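Local coordinates for protein purine nucleoside phosphorylase (Caulobacter vibrioides, PDB 1XFJ) that probably cleaves purine nucleosides with phosphate, releasing the free base and ribose 1-phosphate, and probably also deaminates adenosine, at residues 8-13 with 20-25. Sequence-based numbering, arbitrary orientation.
Sequences TVQSPL and VKHAFF
Gln-10 crosses His-22 at a slant, its amide plane 23° from the plane of the imidazole. Its CB lies 3.6 Å from His-22 CE1, and the chain runs extended beyond CG until NE2 donates to the backbone oxygen of the same histidine (NE2 to His-22 O 3.2 Å). That acceptor lies near the amide plane, and the N-H points at it fairly straight, at 158°. A water takes a second NE2 hydrogen bond and links the amide to Lys-21 NZ. The His-22 ring turns toward segment 8-13 because CG sits between its own backbone N and carbonyl carbon (chi1 78°). As modelled, its CE1 edge meets Ser-11 N in plane at 3.0 Å, unusually short for a carbon, so the flip state of the ring is doubtful. Val-9 and Phe-24 form an antiparallel hydrogen-bonded pair, Val-9 N to Phe-24 O 2.9 Å and Phe-24 N to Val-9 O 3.1 Å. Their side chains share one face, CB to CB 3.9 Å, while the edge of the Phe-24 ring lies against Val-9 O. On the other face Thr-8 and Phe-25 run side by side, CG2 3.6 Å from CE1, beside Trp-62 of helix 49-62. The short, weakly bonded strand 8-9 thus lies at the edge of the mixed sheet, next to 20-25, held by the Val-9/Phe-24 pair; past it the glutamine amide takes over, satisfying a main-chain carbonyl.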
ATOM      1  N   THR A   8      -1.297  14.955  -1.252  1.00  5.69           N
ATOM      2  CA  THR A   8      -1.632  13.578  -1.574  1.00  5.65           C
ATOM      3  C   THR A   8      -1.381  13.264  -3.030  1.00  4.99           C
ATOM      4  O   THR A   8      -1.283  14.160  -3.868  1.00  5.70           O
ATOM      5  CB  THR A   8      -3.126  13.265  -1.308  1.00  7.08           C
ATOM      6  OG1 THR A   8      -3.941  14.054  -2.187  1.00  9.75           O
ATOM      7  CG2 THR A   8      -3.502  13.575   0.135  1.00  8.59           C
ATOM      8  N   VAL A   9      -1.257  11.975  -3.313  1.00  5.25           N
ATOM      9  CA  VAL A   9      -1.099  11.508  -4.676  1.00  5.01           C
ATOM     10  C   VAL A   9      -2.429  10.824  -4.938  1.00  6.35           C
ATOM     11  O   VAL A   9      -2.830   9.929  -4.196  1.00  6.63           O
ATOM     12  CB  VAL A   9       0.028  10.467  -4.820  1.00  5.06           C
ATOM     13  CG1 VAL A   9      -0.016   9.853  -6.211  1.00  7.16           C
ATOM     14  CG2 VAL A   9       1.379  11.127  -4.580  1.00  5.79           C
ATOM     15  N   GLN A  10      -3.135  11.265  -5.967  1.00  6.16           N
ATOM     16  CA  GLN A  10      -4.409  10.650  -6.288  1.00  7.29           C
ATOM     17  C   GLN A  10      -4.390  10.124  -7.704  1.00  6.95           C
ATOM     18  O   GLN A  10      -3.632  10.606  -8.545  1.00  5.78           O
ATOM     19  CB  GLN A  10      -5.543  11.653  -6.116  1.00  9.63           C
ATOM     20  CG  GLN A  10      -5.856  11.966  -4.671  1.00 14.48           C
ATOM     21  CD  GLN A  10      -7.051  12.874  -4.540  1.00 15.91           C
ATOM     22  OE1 GLN A  10      -7.047  13.996  -5.045  1.00 19.88           O
ATOM     23  NE2 GLN A  10      -8.088  12.395  -3.867  1.00 16.29           N
ATOM     24  N   SER A  11      -5.227   9.122  -7.950  1.00  5.78           N
ATOM     25  CA  SER A  11      -5.330   8.488  -9.255  1.00  5.40           C
ATOM     26  C   SER A  11      -6.598   8.878 -10.001  1.00  6.49           C
ATOM     27  O   SER A  11      -7.684   8.934  -9.419  1.00  6.01           O
ATOM     28  CB  SER A  11      -5.306   6.968  -9.099  1.00  7.79           C
ATOM     29  OG  SER A  11      -5.737   6.341 -10.293  1.00  6.96           O
ATOM     30  N   PRO A  12      -6.476   9.157 -11.309  1.00  6.48           N
ATOM     31  CA  PRO A  12      -7.645   9.532 -12.108  1.00  6.94           C
ATOM     32  C   PRO A  12      -8.679   8.408 -12.123  1.00  6.66           C
ATOM     33  O   PRO A  12      -9.874   8.651 -12.293  1.00  8.68           O
ATOM     34  CB  PRO A  12      -7.045   9.786 -13.490  1.00  6.91           C
ATOM     35  CG  PRO A  12      -5.699  10.327 -13.166  1.00  9.76           C
ATOM     36  CD  PRO A  12      -5.230   9.405 -12.056  1.00  7.72           C
ATOM     37  N   LEU A  13      -8.214   7.175 -11.932  1.00  6.81           N
ATOM     38  CA  LEU A  13      -9.102   6.018 -11.932  1.00  7.07           C
ATOM     39  C   LEU A  13      -9.994   5.921 -10.706  1.00  8.03           C
ATOM     40  O   LEU A  13     -10.972   5.174 -10.711  1.00  9.27           O
ATOM     41  CB  LEU A  13      -8.297   4.725 -12.064  1.00  9.46           C
ATOM     42  CG  LEU A  13      -7.859   4.344 -13.478  1.00 11.79           C
ATOM     43  CD1 LEU A  13      -7.088   5.487 -14.089  1.00 14.30           C
ATOM     44  CD2 LEU A  13      -7.026   3.074 -13.443  1.00 10.68           C
ATOM     45  N   VAL A  20     -16.753   8.095  -2.742  1.00  7.24           N
ATOM     46  CA  VAL A  20     -15.527   7.357  -2.463  1.00  6.13           C
ATOM     47  C   VAL A  20     -14.378   8.350  -2.340  1.00  5.73           C
ATOM     48  O   VAL A  20     -14.221   9.244  -3.173  1.00  6.32           O
ATOM     49  CB  VAL A  20     -15.189   6.355  -3.592  1.00  6.85           C
ATOM     50  CG1 VAL A  20     -13.838   5.697  -3.320  1.00  6.44           C
ATOM     51  CG2 VAL A  20     -16.272   5.299  -3.694  1.00  7.53           C
ATOM     52  N   LYS A  21     -13.581   8.200  -1.291  1.00  4.79           N
ATOM     53  CA  LYS A  21     -12.448   9.090  -1.094  1.00  4.67           C
ATOM     54  C   LYS A  21     -11.215   8.212  -0.933  1.00  4.70           C
ATOM     55  O   LYS A  21     -11.247   7.222  -0.206  1.00  3.31           O
ATOM     56  CB  LYS A  21     -12.671   9.959   0.152  1.00  7.46           C
ATOM     57  CG  LYS A  21     -11.802  11.208   0.202  1.00 11.61           C
ATOM     58  CD  LYS A  21     -12.242  12.140   1.328  1.00 15.39           C
ATOM     59  CE  LYS A  21     -11.440  13.436   1.329  1.00 15.90           C
ATOM     60  NZ  LYS A  21     -11.666  14.230   0.095  1.00 20.41           N
ATOM     61  N   HIS A  22     -10.140   8.567  -1.630  1.00  4.46           N
ATOM     62  CA  HIS A  22      -8.905   7.790  -1.581  1.00  4.16           C
ATOM     63  C   HIS A  22      -7.711   8.723  -1.568  1.00  5.53           C
ATOM     64  O   HIS A  22      -7.823   9.895  -1.922  1.00  5.45           O
ATOM     65  CB  HIS A  22      -8.783   6.923  -2.827  1.00  3.73           C
ATOM     66  CG  HIS A  22      -8.326   7.684  -4.032  1.00  5.23           C
ATOM     67  ND1 HIS A  22      -7.055   7.560  -4.553  1.00  5.30           N
ATOM     68  CD2 HIS A  22      -8.951   8.621  -4.782  1.00  3.07           C
ATOM     69  CE1 HIS A  22      -6.918   8.389  -5.573  1.00  6.24           C
ATOM     70  NE2 HIS A  22      -8.053   9.046  -5.732  1.00  9.06           N
ATOM     71  N   ALA A  23      -6.557   8.180  -1.198  1.00  4.62           N
ATOM     72  CA  ALA A  23      -5.340   8.968  -1.177  1.00  3.76           C
ATOM     73  C   ALA A  23      -4.116   8.146  -0.837  1.00  3.05           C
ATOM     74  O   ALA A  23      -4.164   7.253   0.007  1.00  3.02           O
ATOM     75  CB  ALA A  23      -5.470  10.113  -0.182  1.00  6.22           C
ATOM     76  N   PHE A  24      -3.028   8.446  -1.535  1.00  3.54           N
ATOM     77  CA  PHE A  24      -1.738   7.822  -1.286  1.00  3.45           C
ATOM     78  C   PHE A  24      -1.006   9.001  -0.652  1.00  3.13           C
ATOM     79  O   PHE A  24      -0.651   9.960  -1.335  1.00  3.50           O
ATOM     80  CB  PHE A  24      -1.066   7.415  -2.600  1.00  3.06           C
ATOM     81  CG  PHE A  24      -1.780   6.312  -3.331  1.00  3.04           C
ATOM     82  CD1 PHE A  24      -1.709   4.997  -2.877  1.00  3.07           C
ATOM     83  CD2 PHE A  24      -2.541   6.589  -4.464  1.00  3.06           C
ATOM     84  CE1 PHE A  24      -2.386   3.970  -3.546  1.00  3.39           C
ATOM     85  CE2 PHE A  24      -3.220   5.575  -5.138  1.00  4.96           C
ATOM     86  CZ  PHE A  24      -3.142   4.260  -4.678  1.00  4.10           C
ATOM     87  N   PHE A  25      -0.810   8.948   0.659  1.00  3.13           N
ATOM     88  CA  PHE A  25      -0.160  10.049   1.349  1.00  3.64           C
ATOM     89  C   PHE A  25       1.345  10.107   1.158  1.00  3.13           C
ATOM     90  O   PHE A  25       1.979   9.126   0.756  1.00  3.10           O
ATOM     91  CB  PHE A  25      -0.519   9.999   2.837  1.00  3.02           C
ATOM     92  CG  PHE A  25      -1.965  10.294   3.103  1.00  3.04           C
ATOM     93  CD1 PHE A  25      -2.416  11.610   3.147  1.00  3.52           C
ATOM     94  CD2 PHE A  25      -2.892   9.260   3.214  1.00  4.87           C
ATOM     95  CE1 PHE A  25      -3.773  11.896   3.293  1.00  3.89           C
ATOM     96  CE2 PHE A  25      -4.253   9.531   3.360  1.00  3.59           C
ATOM     97  CZ  PHE A  25      -4.696  10.856   3.398  1.00  4.15           C
TER
HETATM   98  O   HOH W   1     -10.470  13.984  -2.303  1.00 23.19           O